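Putative phosphosugar isomerase (Clostridium difficile, PDB 3G68) carries two SIS domains and probably binds and isomerises a phosphorylated sugar derivative. Local coordinates at residues 4-8 against 319-324; 47-51 against 219-225; 55-60 against 158-162; 147-152 against 311-316. One frame throughout, in Å; residues are numbered along the deposited sequence.

Contact 1: residues 4-8 against 319-324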
loop_
_atom_site.group_PDB
_atom_site.type_symbol
_atom_site.label_atom_id
_atom_site.label_comp_id
_atom_site.label_asym_id
_atom_site.label_seq_id
_atom_site.Cartn_x
_atom_site.Cartn_y
_atom_site.Cartn_z
ATOM N N ILE B 4 47.543 -7.041 13.531
ATOM C CA ILE B 4 46.903 -8.333 13.578
ATOM C C ILE B 4 45.378 -8.140 13.445
ATOM O O ILE B 4 44.732 -8.841 12.674
ATOM C CB ILE B 4 47.248 -9.054 14.917
ATOM C CG1 ILE B 4 48.721 -9.528 14.927
ATOM C CG2 ILE B 4 46.346 -10.250 15.154
ATOM C CD1 ILE B 4 49.211 -9.954 16.379
ATOM N N GLN B 5 44.826 -7.152 14.157
ATOM C CA GLN B 5 43.371 -6.914 14.130
ATOM C C GLN B 5 42.887 -6.544 12.716
ATOM O O GLN B 5 41.817 -7.005 12.299
ATOM C CB GLN B 5 42.944 -5.830 15.107
ATOM C CG GLN B 5 43.206 -6.080 16.613
ATOM C CD GLN B 5 44.561 -5.565 17.138
ATOM O OE1 GLN B 5 45.616 -5.780 16.549
ATOM N NE2 GLN B 5 44.511 -4.860 18.249
ATOM N N ASP B 6 43.674 -5.722 12.007
ATOM C CA ASP B 6 43.363 -5.340 10.627
ATOM C C ASP B 6 43.271 -6.580 9.743
ATOM O O ASP B 6 42.300 -6.723 8.993
ATOM C CB ASP B 6 44.389 -4.363 10.036
ATOM C CG ASP B 6 44.383 -3.001 10.725
ATOM O OD1 ASP B 6 43.323 -2.503 11.137
ATOM O OD2 ASP B 6 45.462 -2.417 10.866
ATOM N N TYR B 7 44.272 -7.456 9.849
ATOM C CA TYR B 7 44.304 -8.675 9.071
ATOM C C TYR B 7 43.193 -9.624 9.459
ATOM O O TYR B 7 42.639 -10.260 8.559
ATOM C CB TYR B 7 45.670 -9.357 9.118
ATOM C CG TYR B 7 46.776 -8.575 8.448
ATOM C CD1 TYR B 7 46.650 -8.147 7.120
ATOM C CD2 TYR B 7 47.996 -8.339 9.098
ATOM C CE1 TYR B 7 47.678 -7.456 6.484
ATOM C CE2 TYR B 7 49.040 -7.653 8.454
ATOM C CZ TYR B 7 48.862 -7.209 7.162
ATOM O OH TYR B 7 49.867 -6.551 6.521
HETATM N N MSE B 8 42.871 -9.738 10.760
HETATM C CA MSE B 8 41.711 -10.574 11.198
HETATM C C MSE B 8 40.401 -10.040 10.581
HETATM O O MSE B 8 39.668 -10.776 9.942
HETATM C CB MSE B 8 41.582 -10.625 12.720
HETATM C CG MSE B 8 42.654 -11.441 13.374
HETATM SE SE MSE B 8 42.528 -11.302 15.290
HETATM C CE MSE B 8 40.785 -12.482 15.364
ATOM N N GLN B 319 43.350 -15.290 19.046
ATOM C CA GLN B 319 44.100 -14.409 18.142
ATOM C C GLN B 319 43.921 -12.965 18.499
ATOM O O GLN B 319 44.864 -12.181 18.355
ATOM C CB GLN B 319 43.673 -14.629 16.692
ATOM C CG GLN B 319 44.072 -15.976 16.145
ATOM C CD GLN B 319 43.243 -16.365 14.957
ATOM O OE1 GLN B 319 42.054 -16.014 14.867
ATOM N NE2 GLN B 319 43.856 -17.098 14.020
ATOM N N LEU B 320 42.731 -12.563 18.958
ATOM C CA LEU B 320 42.530 -11.172 19.357
ATOM C C LEU B 320 43.354 -10.828 20.582
ATOM O O LEU B 320 43.868 -9.694 20.696
ATOM C CB LEU B 320 41.054 -10.775 19.499
ATOM C CG LEU B 320 40.790 -9.297 19.728
ATOM C CD1 LEU B 320 41.435 -8.404 18.620
ATOM C CD2 LEU B 320 39.292 -9.065 19.771
ATOM N N ILE B 321 43.492 -11.789 21.507
ATOM C CA ILE B 321 44.369 -11.618 22.657
ATOM C C ILE B 321 45.786 -11.345 22.167
ATOM O O ILE B 321 46.434 -10.458 22.695
ATOM C CB ILE B 321 44.375 -12.822 23.617
ATOM C CG1 ILE B 321 43.090 -12.855 24.435
ATOM C CG2 ILE B 321 45.579 -12.729 24.594
ATOM C CD1 ILE B 321 42.877 -14.165 25.262
ATOM N N CYS B 322 46.222 -12.077 21.134
ATOM C CA CYS B 322 47.563 -11.886 20.562
ATOM C C CYS B 322 47.777 -10.486 20.009
ATOM O O CYS B 322 48.885 -9.956 20.072
ATOM C CB CYS B 322 47.883 -12.936 19.496
ATOM S SG CYS B 322 47.889 -14.648 20.102
ATOM N N GLY B 323 46.733 -9.893 19.436
ATOM C CA GLY B 323 46.826 -8.553 18.906
ATOM C C GLY B 323 46.784 -7.485 19.986
ATOM O O GLY B 323 47.522 -6.488 19.896
ATOM N N GLU B 324 45.964 -7.689 21.017
ATOM C CA GLU B 324 45.724 -6.641 22.024
ATOM C C GLU B 324 46.530 -6.612 23.330
ATOM O O GLU B 324 46.917 -5.543 23.825
ATOM C CB GLU B 324 44.268 -6.662 22.444
ATOM C CG GLU B 324 43.302 -6.310 21.328
ATOM C CD GLU B 324 41.863 -6.083 21.863
ATOM O OE1 GLU B 324 41.596 -6.447 23.026
ATOM O OE2 GLU B 324 41.000 -5.547 21.120
HETATM O O HOH W 1 48.107 -5.502 17.551
HETATM O O HOH W 2 41.557 -4.064 19.177
#
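G323 O and Q5 OE1 are joined by one water, which donates to both oxygens and lies 2.6 Å from G323 O. Its bond to Q5 OE1 measures 2.7 Å. A second water serves the other end of the same amide: it accepts from Q5 NE2 and donates to E324 OE2, its oxygen lying 2.5 Å from that carboxylate atom. Two waters thus hold both polar atoms of Q5, with the amide turned 57° from the plane of the E324 carboxylate. The chain of Q5 is bent at CG (chi2 91°), which swings the amide across the end of helix 316-324, while CG itself rests on L320 CD1 at 3.5 Å.

Beneath this hydrated edge the contact is mainly van der Waals. G323 has no side chain, and the CA atoms of I4 and G323 come within 5.3 Å. The ethyl branch of I4 lies over this spot, its CD1 being 3.7 Å from G323 CA, and CG2 faces Q319. One helical turn further on, M8 (selenomethionine) bends at its last torsion, which brings SE and CE against Q319 CB, with CE 3.8 Å from Q319 OE1. That oxygen already has a partner, Y148 OH.

Y191 of helix 187-200 touches Q5 and L320, and I198 touches L320 and E324. The segments run 147° apart: an antiparallel helix pair in which the N-terminal helix 4-20 lies against helix 316-324, some 300 residues later in this double-SIS chain.

Contact 2: residues 47-51 against 219-225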
loop_
_atom_site.group_PDB
_atom_site.type_symbol
_atom_site.label_atom_id
_atom_site.label_comp_id
_atom_site.label_asym_id
_atom_site.label_seq_id
_atom_site.Cartn_x
_atom_site.Cartn_y
_atom_site.Cartn_z
ATOM N N HIS B 47 49.807 -26.638 11.059
ATOM C CA HIS B 47 48.535 -26.628 11.798
ATOM C C HIS B 47 47.317 -26.604 10.893
ATOM O O HIS B 47 46.287 -27.154 11.248
ATOM C CB HIS B 47 48.450 -25.479 12.821
ATOM C CG HIS B 47 49.539 -25.507 13.868
ATOM N ND1 HIS B 47 50.077 -24.359 14.418
ATOM C CD2 HIS B 47 50.239 -26.538 14.399
ATOM C CE1 HIS B 47 51.024 -24.691 15.287
ATOM N NE2 HIS B 47 51.148 -26.008 15.291
ATOM N N SER B 48 47.423 -25.924 9.754
ATOM C CA SER B 48 46.309 -25.890 8.798
ATOM C C SER B 48 46.010 -27.325 8.348
ATOM O O SER B 48 44.852 -27.721 8.303
ATOM C CB SER B 48 46.571 -24.932 7.624
ATOM O OG SER B 48 47.552 -25.442 6.733
ATOM N N GLY B 49 47.062 -28.110 8.074
ATOM C CA GLY B 49 46.921 -29.527 7.736
ATOM C C GLY B 49 46.359 -30.375 8.875
ATOM O O GLY B 49 45.454 -31.197 8.675
ATOM N N VAL B 50 46.855 -30.160 10.082
ATOM C CA VAL B 50 46.339 -30.880 11.237
ATOM C C VAL B 50 44.835 -30.630 11.385
ATOM O O VAL B 50 44.052 -31.544 11.624
ATOM C CB VAL B 50 47.043 -30.438 12.547
ATOM C CG1 VAL B 50 46.432 -31.127 13.752
ATOM C CG2 VAL B 50 48.537 -30.678 12.500
ATOM N N GLN B 51 44.434 -29.372 11.238
ATOM C CA GLN B 51 43.052 -29.008 11.448
ATOM C C GLN B 51 42.095 -29.546 10.407
ATOM O O GLN B 51 41.029 -30.032 10.781
ATOM C CB GLN B 51 42.888 -27.476 11.533
ATOM C CG GLN B 51 41.454 -27.006 11.769
ATOM C CD GLN B 51 40.856 -27.581 13.022
ATOM O OE1 GLN B 51 41.526 -27.658 14.084
ATOM N NE2 GLN B 51 39.597 -27.970 12.940
ATOM N N ILE B 219 38.985 -29.675 17.047
ATOM C CA ILE B 219 39.721 -28.433 16.889
ATOM C C ILE B 219 41.181 -28.572 17.383
ATOM O O ILE B 219 41.812 -27.608 17.768
ATOM C CB ILE B 219 38.961 -27.219 17.514
ATOM C CG1 ILE B 219 38.593 -27.480 18.969
ATOM C CG2 ILE B 219 37.731 -26.881 16.604
ATOM C CD1 ILE B 219 38.134 -26.187 19.781
ATOM N N TYR B 220 41.741 -29.777 17.296
ATOM C CA TYR B 220 43.121 -29.986 17.743
ATOM C C TYR B 220 44.151 -29.095 16.991
ATOM O O TYR B 220 44.973 -28.449 17.607
ATOM C CB TYR B 220 43.478 -31.484 17.653
ATOM C CG TYR B 220 44.874 -31.786 18.128
ATOM C CD1 TYR B 220 45.268 -31.457 19.410
ATOM C CD2 TYR B 220 45.802 -32.386 17.275
ATOM C CE1 TYR B 220 46.553 -31.731 19.847
ATOM C CE2 TYR B 220 47.089 -32.643 17.684
ATOM C CZ TYR B 220 47.462 -32.325 18.968
ATOM O OH TYR B 220 48.746 -32.581 19.366
ATOM N N GLY B 221 44.045 -29.007 15.680
ATOM C CA GLY B 221 44.954 -28.147 14.896
ATOM C C GLY B 221 44.830 -26.693 15.346
ATOM O O GLY B 221 45.842 -26.025 15.570
ATOM N N ASP B 222 43.593 -26.205 15.466
ATOM C CA ASP B 222 43.352 -24.823 15.968
ATOM C C ASP B 222 43.886 -24.604 17.381
ATOM O O ASP B 222 44.329 -23.503 17.695
ATOM C CB ASP B 222 41.865 -24.471 15.941
ATOM C CG ASP B 222 41.324 -24.286 14.524
ATOM O OD1 ASP B 222 42.110 -23.926 13.597
ATOM O OD2 ASP B 222 40.094 -24.460 14.369
ATOM N N THR B 223 43.851 -25.629 18.220
ATOM C CA THR B 223 44.377 -25.559 19.610
ATOM C C THR B 223 45.878 -25.362 19.588
ATOM O O THR B 223 46.396 -24.518 20.279
ATOM C CB THR B 223 43.963 -26.806 20.413
ATOM O OG1 THR B 223 42.524 -26.867 20.401
ATOM C CG2 THR B 223 44.471 -26.758 21.864
ATOM N N LEU B 224 46.571 -26.132 18.749
ATOM C CA LEU B 224 48.008 -25.990 18.546
ATOM C C LEU B 224 48.379 -24.614 17.962
ATOM O O LEU B 224 49.371 -24.001 18.362
ATOM C CB LEU B 224 48.504 -27.088 17.614
ATOM C CG LEU B 224 48.403 -28.513 18.112
ATOM C CD1 LEU B 224 48.943 -29.481 16.993
ATOM C CD2 LEU B 224 49.218 -28.656 19.419
ATOM N N GLU B 225 47.573 -24.126 17.036
ATOM C CA GLU B 225 47.823 -22.812 16.404
ATOM C C GLU B 225 47.636 -21.680 17.397
ATOM O O GLU B 225 48.463 -20.772 17.458
ATOM C CB GLU B 225 46.930 -22.607 15.180
ATOM C CG GLU B 225 46.979 -21.224 14.562
ATOM C CD GLU B 225 48.353 -20.789 14.084
ATOM O OE1 GLU B 225 49.272 -21.641 13.985
ATOM O OE2 GLU B 225 48.473 -19.578 13.762
HETATM O O HOH W 3 42.545 -31.279 14.308
#
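H47 reaches from helix 43-59 into the first turns of helix 220-234. Its CB sits 3.8 Å from G221 O. From CG, anti to the carbonyl carbon (chi1 -59°), the imidazole lies beneath L224: the CB of L224 stands 3.9 Å from the ring centroid, a CH-pi contact over one face, nearest to CD2 and NE2. CE1 meets L224 O. ND1 donates to E225 OE1 at 2.9 Å, almost straight at 174° and in the ring plane, using the anti lone pair of the carboxylate. T44 OG1 also bonds to that oxygen, while K229 forms a salt bridge with E225 OE2.

One turn later the backbones come closest, Q51 CA and G221 CA being 4.0 Å apart, and V50 CG1 packs 3.5 Å from G221 CA, which carries no side chain. A water links V50 O to G221 N. The amide of Q51 stacks on the D222 carboxylate, planes 9° apart, and its OE1 accepts from D222 N at 2.9 Å. NE2 binds D218 O.

This antiparallel pair joins helix 43-59 of the SIS domain to helix 220-234, which follows strand 210-215 of the second parallel sheet. Of the two buried carboxylates, E225 serves H47, T44 and K229, and D222 serves K151, Y147 and T311. Such pairing gives each several donors and fixes its orientation, while the bond at ND1 restrains the imidazole.

Contact 3: residues 55-60 against 158-162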
loop_
_atom_site.group_PDB
_atom_site.type_symbol
_atom_site.label_atom_id
_atom_site.label_comp_id
_atom_site.label_asym_id
_atom_site.label_seq_id
_atom_site.Cartn_x
_atom_site.Cartn_y
_atom_site.Cartn_z
ATOM N N TYR B 55 38.505 -33.410 8.203
ATOM C CA TYR B 55 37.438 -33.065 7.254
ATOM C C TYR B 55 37.654 -33.748 5.941
ATOM O O TYR B 55 36.728 -34.352 5.385
ATOM C CB TYR B 55 37.414 -31.551 7.039
ATOM C CG TYR B 55 36.464 -31.025 5.973
ATOM C CD1 TYR B 55 35.112 -30.881 6.234
ATOM C CD2 TYR B 55 36.943 -30.598 4.731
ATOM C CE1 TYR B 55 34.245 -30.390 5.261
ATOM C CE2 TYR B 55 36.080 -30.074 3.771
ATOM C CZ TYR B 55 34.739 -29.960 4.053
ATOM O OH TYR B 55 33.861 -29.427 3.115
ATOM N N LEU B 56 38.891 -33.676 5.462
ATOM C CA LEU B 56 39.242 -34.230 4.188
ATOM C C LEU B 56 39.150 -35.743 4.165
ATOM O O LEU B 56 38.670 -36.320 3.179
ATOM C CB LEU B 56 40.624 -33.780 3.775
ATOM C CG LEU B 56 40.697 -32.311 3.379
ATOM C CD1 LEU B 56 42.177 -31.966 3.087
ATOM C CD2 LEU B 56 39.785 -32.032 2.194
ATOM N N GLN B 57 39.609 -36.369 5.250
ATOM C CA GLN B 57 39.536 -37.824 5.379
ATOM C C GLN B 57 38.066 -38.282 5.339
ATOM O O GLN B 57 37.752 -39.311 4.756
ATOM C CB GLN B 57 40.224 -38.278 6.670
ATOM C CG GLN B 57 40.379 -39.808 6.835
ATOM C CD GLN B 57 41.325 -40.484 5.826
ATOM O OE1 GLN B 57 42.100 -39.839 5.124
ATOM N NE2 GLN B 57 41.286 -41.800 5.797
ATOM N N ASN B 58 37.187 -37.519 5.984
ATOM C CA ASN B 58 35.760 -37.782 5.961
ATOM C C ASN B 58 35.156 -37.568 4.558
ATOM O O ASN B 58 34.390 -38.397 4.086
ATOM C CB ASN B 58 35.062 -36.893 6.972
ATOM C CG ASN B 58 33.590 -37.147 7.059
ATOM O OD1 ASN B 58 32.792 -36.431 6.435
ATOM N ND2 ASN B 58 33.206 -38.175 7.802
ATOM N N LEU B 59 35.553 -36.502 3.871
ATOM C CA LEU B 59 34.993 -36.160 2.549
ATOM C C LEU B 59 35.437 -37.077 1.411
ATOM O O LEU B 59 34.606 -37.566 0.648
ATOM C CB LEU B 59 35.356 -34.710 2.193
ATOM C CG LEU B 59 34.789 -34.054 0.932
ATOM C CD1 LEU B 59 33.267 -34.090 0.918
ATOM C CD2 LEU B 59 35.292 -32.636 0.818
ATOM N N LEU B 60 36.741 -37.310 1.304
ATOM C CA LEU B 60 37.312 -38.066 0.198
ATOM C C LEU B 60 37.398 -39.590 0.419
ATOM O O LEU B 60 37.164 -40.094 1.542
ATOM C CB LEU B 60 38.695 -37.498 -0.132
ATOM C CG LEU B 60 38.755 -36.009 -0.456
ATOM C CD1 LEU B 60 40.175 -35.594 -0.640
ATOM C CD2 LEU B 60 37.899 -35.737 -1.737
ATOM N N GLY B 158 39.323 -30.285 -1.425
ATOM C CA GLY B 158 38.538 -31.480 -1.116
ATOM C C GLY B 158 37.194 -31.473 -1.815
ATOM O O GLY B 158 36.862 -32.395 -2.551
ATOM N N LEU B 159 36.430 -30.413 -1.599
ATOM C CA LEU B 159 35.102 -30.266 -2.191
ATOM C C LEU B 159 35.085 -30.355 -3.729
ATOM O O LEU B 159 34.183 -30.955 -4.318
ATOM C CB LEU B 159 34.467 -28.946 -1.700
ATOM C CG LEU B 159 33.974 -28.957 -0.239
ATOM C CD1 LEU B 159 33.596 -27.529 0.266
ATOM C CD2 LEU B 159 32.769 -29.915 -0.103
ATOM N N GLN B 160 36.072 -29.728 -4.350
ATOM C CA GLN B 160 36.257 -29.685 -5.803
ATOM C C GLN B 160 36.593 -31.062 -6.357
ATOM O O GLN B 160 36.081 -31.456 -7.405
ATOM C CB GLN B 160 37.351 -28.672 -6.153
ATOM C CG GLN B 160 36.906 -27.189 -5.968
ATOM C CD GLN B 160 36.277 -26.598 -7.219
ATOM O OE1 GLN B 160 36.689 -26.918 -8.323
ATOM N NE2 GLN B 160 35.304 -25.688 -7.046
ATOM N N ILE B 161 37.433 -31.797 -5.632
ATOM C CA ILE B 161 37.776 -33.170 -6.004
ATOM C C ILE B 161 36.536 -34.034 -5.840
ATOM O O ILE B 161 36.160 -34.726 -6.762
ATOM C CB ILE B 161 38.902 -33.748 -5.155
ATOM C CG1 ILE B 161 40.234 -33.111 -5.529
ATOM C CG2 ILE B 161 39.025 -35.250 -5.370
ATOM C CD1 ILE B 161 41.327 -33.400 -4.502
ATOM N N ALA B 162 35.893 -33.943 -4.679
ATOM C CA ALA B 162 34.708 -34.737 -4.357
ATOM C C ALA B 162 33.602 -34.603 -5.414
ATOM O O ALA B 162 32.991 -35.597 -5.837
ATOM C CB ALA B 162 34.181 -34.346 -2.966
#
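Helices 43-59 and 145-165 lie side by side against the parallel sheet of the first SIS domain, their segments almost parallel at 8°. The closest backbone approach is at G158, where L56 and L59 converge. The CD2 methyl of L56 covers G158 CA at 3.6 Å, and L59 CD2 fits against the peptide that follows, 3.5 Å from L159 N. L59 then spans a turn of the partner helix, since its CG and CD1 both lie 4.0 Å from A162 CB. Below, L60 uses a single methyl: CD2 touches G158 O at 3.6 Å, and L60 crosses I161 at about a right angle, L60 CD2 lying 3.8 Å from I161 CG2. L56, L60 and I161 continue onto I39 and I37 of strand 36-40, placing this layer on the sheet.

At the other margin the ring of Y55 meets L159 by its edge. With CG anti to the backbone N (chi1 174°), the ring extends toward helix 145-165, and OH sits on the isopropyl end of L159, 3.4 Å from CG and equally far from CD1 and CD2. The same OH is hydrogen-bonded to Y309 OH. Cohesion thus comes from dispersion and shape fit, the polar OH being satisfied from a loop.

Contact 4: residues 147-152 against 311-316; sequences YYCTKL and TFNFIV
F312 packs beside Y148 and L152; the side chains of F312 and Y148 slide past each other in opposite directions, with F312 CD1 4.1 Å from Y148 CD1. The edge of the F312 ring also faces Y148 O, near its plane, and F312 CE1 approaches L152 CB; M15 of helix 4-20 touches both F312 and L152. Further out, Y148 crosses V316 at about a right angle, its OH 3.4 Å from V316 CG2 and close to I315 CG1, and the same OH is hydrogen-bonded to Q319 OE1. I315 CD1 meets Y147 CE2 at 4.0 Å.

F312, I315 and V316 come from the segment leading into helix 316-324, with a type I turn from N313 to V316, laid across helix 145-165 of the first SIS domain.

At the polar edge, T311 O lies at the edge of the Y148 ring, near its plane, 3.4 Å from Y148 CE1. K151, whose CE passes over one face of Y147, bends at chi3 (-71°) and meets T311 tip to tip: NZ donates to T311 OG1 at 2.6 Å and to T311 O at 3.1 Å. The second bond comes in 48° above the carbonyl plane rather than along a lone pair. D222 then takes up the ammonium and both hydroxyls, of T311 and Y147.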
loop_
_atom_site.group_PDB
_atom_site.type_symbol
_atom_site.label_atom_id
_atom_site.label_comp_id
_atom_site.label_asym_id
_atom_site.label_seq_id
_atom_site.Cartn_x
_atom_site.Cartn_y
_atom_site.Cartn_z
ATOM N N TYR B 147 46.171 -18.165 7.936
ATOM C CA TYR B 147 45.818 -19.448 8.531
ATOM C C TYR B 147 44.396 -19.834 8.086
ATOM O O TYR B 147 44.217 -20.914 7.538
ATOM C CB TYR B 147 45.956 -19.393 10.072
ATOM C CG TYR B 147 45.550 -20.672 10.792
ATOM C CD1 TYR B 147 46.185 -21.883 10.516
ATOM C CD2 TYR B 147 44.515 -20.680 11.731
ATOM C CE1 TYR B 147 45.819 -23.044 11.167
ATOM C CE2 TYR B 147 44.135 -21.863 12.373
ATOM C CZ TYR B 147 44.805 -23.030 12.091
ATOM O OH TYR B 147 44.482 -24.207 12.734
ATOM N N TYR B 148 43.403 -18.964 8.344
ATOM C CA TYR B 148 42.005 -19.180 7.925
ATOM C C TYR B 148 41.869 -19.429 6.410
ATOM O O TYR B 148 41.194 -20.360 5.981
ATOM C CB TYR B 148 41.120 -18.011 8.314
ATOM C CG TYR B 148 40.879 -17.923 9.800
ATOM C CD1 TYR B 148 40.097 -18.880 10.461
ATOM C CD2 TYR B 148 41.400 -16.877 10.542
ATOM C CE1 TYR B 148 39.872 -18.802 11.839
ATOM C CE2 TYR B 148 41.163 -16.782 11.912
ATOM C CZ TYR B 148 40.410 -17.748 12.547
ATOM O OH TYR B 148 40.174 -17.682 13.892
ATOM N N CYS B 149 42.519 -18.593 5.601
ATOM C CA CYS B 149 42.399 -18.740 4.163
ATOM C C CYS B 149 43.091 -20.014 3.649
ATOM O O CYS B 149 42.658 -20.543 2.640
ATOM C CB CYS B 149 42.917 -17.498 3.438
ATOM S SG CYS B 149 41.979 -15.999 3.712
ATOM N N THR B 150 44.121 -20.523 4.343
ATOM C CA THR B 150 44.817 -21.767 3.934
ATOM C C THR B 150 43.930 -22.985 4.295
ATOM O O THR B 150 43.744 -23.915 3.488
ATOM C CB THR B 150 46.244 -21.849 4.563
ATOM O OG1 THR B 150 47.041 -20.751 4.056
ATOM C CG2 THR B 150 46.933 -23.192 4.263
ATOM N N LYS B 151 43.349 -22.979 5.499
ATOM C CA LYS B 151 42.385 -24.014 5.865
ATOM C C LYS B 151 41.215 -24.051 4.855
ATOM O O LYS B 151 40.826 -25.115 4.406
ATOM C CB LYS B 151 41.827 -23.794 7.256
ATOM C CG LYS B 151 42.847 -23.972 8.378
ATOM C CD LYS B 151 42.140 -23.940 9.736
ATOM C CE LYS B 151 41.612 -22.529 10.123
ATOM N NZ LYS B 151 41.072 -22.505 11.495
ATOM N N LEU B 152 40.672 -22.884 4.507
ATOM C CA LEU B 152 39.586 -22.814 3.526
ATOM C C LEU B 152 40.033 -23.405 2.194
ATOM O O LEU B 152 39.323 -24.202 1.600
ATOM C CB LEU B 152 39.137 -21.369 3.293
ATOM C CG LEU B 152 38.018 -21.107 2.284
ATOM C CD1 LEU B 152 36.746 -21.913 2.565
ATOM C CD2 LEU B 152 37.680 -19.607 2.325
ATOM N N THR B 311 35.803 -24.318 12.857
ATOM C CA THR B 311 37.185 -23.874 12.733
ATOM C C THR B 311 37.281 -22.399 12.283
ATOM O O THR B 311 38.253 -21.739 12.540
ATOM C CB THR B 311 38.019 -24.789 11.787
ATOM O OG1 THR B 311 39.418 -24.493 11.937
ATOM C CG2 THR B 311 37.592 -24.607 10.323
ATOM N N PHE B 312 36.276 -21.886 11.599
ATOM C CA PHE B 312 36.311 -20.480 11.160
ATOM C C PHE B 312 35.928 -19.464 12.205
ATOM O O PHE B 312 35.888 -18.276 11.893
ATOM C CB PHE B 312 35.485 -20.301 9.887
ATOM C CG PHE B 312 36.010 -21.105 8.782
ATOM C CD1 PHE B 312 37.296 -20.848 8.291
ATOM C CD2 PHE B 312 35.295 -22.187 8.272
ATOM C CE1 PHE B 312 37.831 -21.653 7.271
ATOM C CE2 PHE B 312 35.830 -22.966 7.250
ATOM C CZ PHE B 312 37.097 -22.692 6.755
ATOM N N ASN B 313 35.589 -19.923 13.412
ATOM C CA ASN B 313 35.270 -19.023 14.500
ATOM C C ASN B 313 35.967 -19.265 15.825
ATOM O O ASN B 313 36.164 -18.313 16.554
ATOM C CB ASN B 313 33.777 -19.124 14.836
ATOM C CG ASN B 313 32.846 -18.789 13.672
ATOM O OD1 ASN B 313 31.721 -19.265 13.671
ATOM N ND2 ASN B 313 33.283 -17.961 12.716
ATOM N N PHE B 314 36.328 -20.509 16.154
ATOM C CA PHE B 314 36.683 -20.827 17.553
ATOM C C PHE B 314 37.850 -20.083 18.187
ATOM O O PHE B 314 37.748 -19.659 19.346
ATOM C CB PHE B 314 36.869 -22.333 17.796
ATOM C CG PHE B 314 36.051 -22.831 18.930
ATOM C CD1 PHE B 314 36.277 -22.378 20.217
ATOM C CD2 PHE B 314 34.994 -23.716 18.695
ATOM C CE1 PHE B 314 35.475 -22.839 21.285
ATOM C CE2 PHE B 314 34.190 -24.140 19.719
ATOM C CZ PHE B 314 34.424 -23.693 21.018
ATOM N N ILE B 315 38.941 -19.908 17.450
ATOM C CA ILE B 315 40.123 -19.286 18.024
ATOM C C ILE B 315 40.238 -17.775 17.794
ATOM O O ILE B 315 41.223 -17.165 18.211
ATOM C CB ILE B 315 41.442 -20.026 17.671
ATOM C CG1 ILE B 315 41.792 -19.961 16.198
ATOM C CG2 ILE B 315 41.389 -21.482 18.114
ATOM C CD1 ILE B 315 43.238 -20.448 15.953
ATOM N N VAL B 316 39.228 -17.169 17.164
ATOM C CA VAL B 316 39.187 -15.690 17.007
ATOM C C VAL B 316 39.542 -14.967 18.322
ATOM O O VAL B 316 40.389 -14.070 18.306
ATOM C CB VAL B 316 37.829 -15.205 16.416
ATOM C CG1 VAL B 316 37.659 -13.684 16.496
ATOM C CG2 VAL B 316 37.735 -15.626 14.992
#

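Overall arrangement
All four contacts are buried. Contacts 2 and 4 sit near the middle of the chain, centres 9 Å apart, whereas contacts 1 and 3 lie on opposite sides of that middle with about 17 Å between nearest atoms. Helix 43-59 serves contacts 2 and 3, and helix 145-165 serves contacts 3 and 4. Chemistry follows place: the central pair is rich in charged and hydroxyl groups, and D222 belongs to one contact while bonding into the other. Contact 3, against the first sheet, is almost wholly hydrocarbon. Contact 1 combines an apolar floor with a water-bridged rim and touches contact 4 through Q319 and M8.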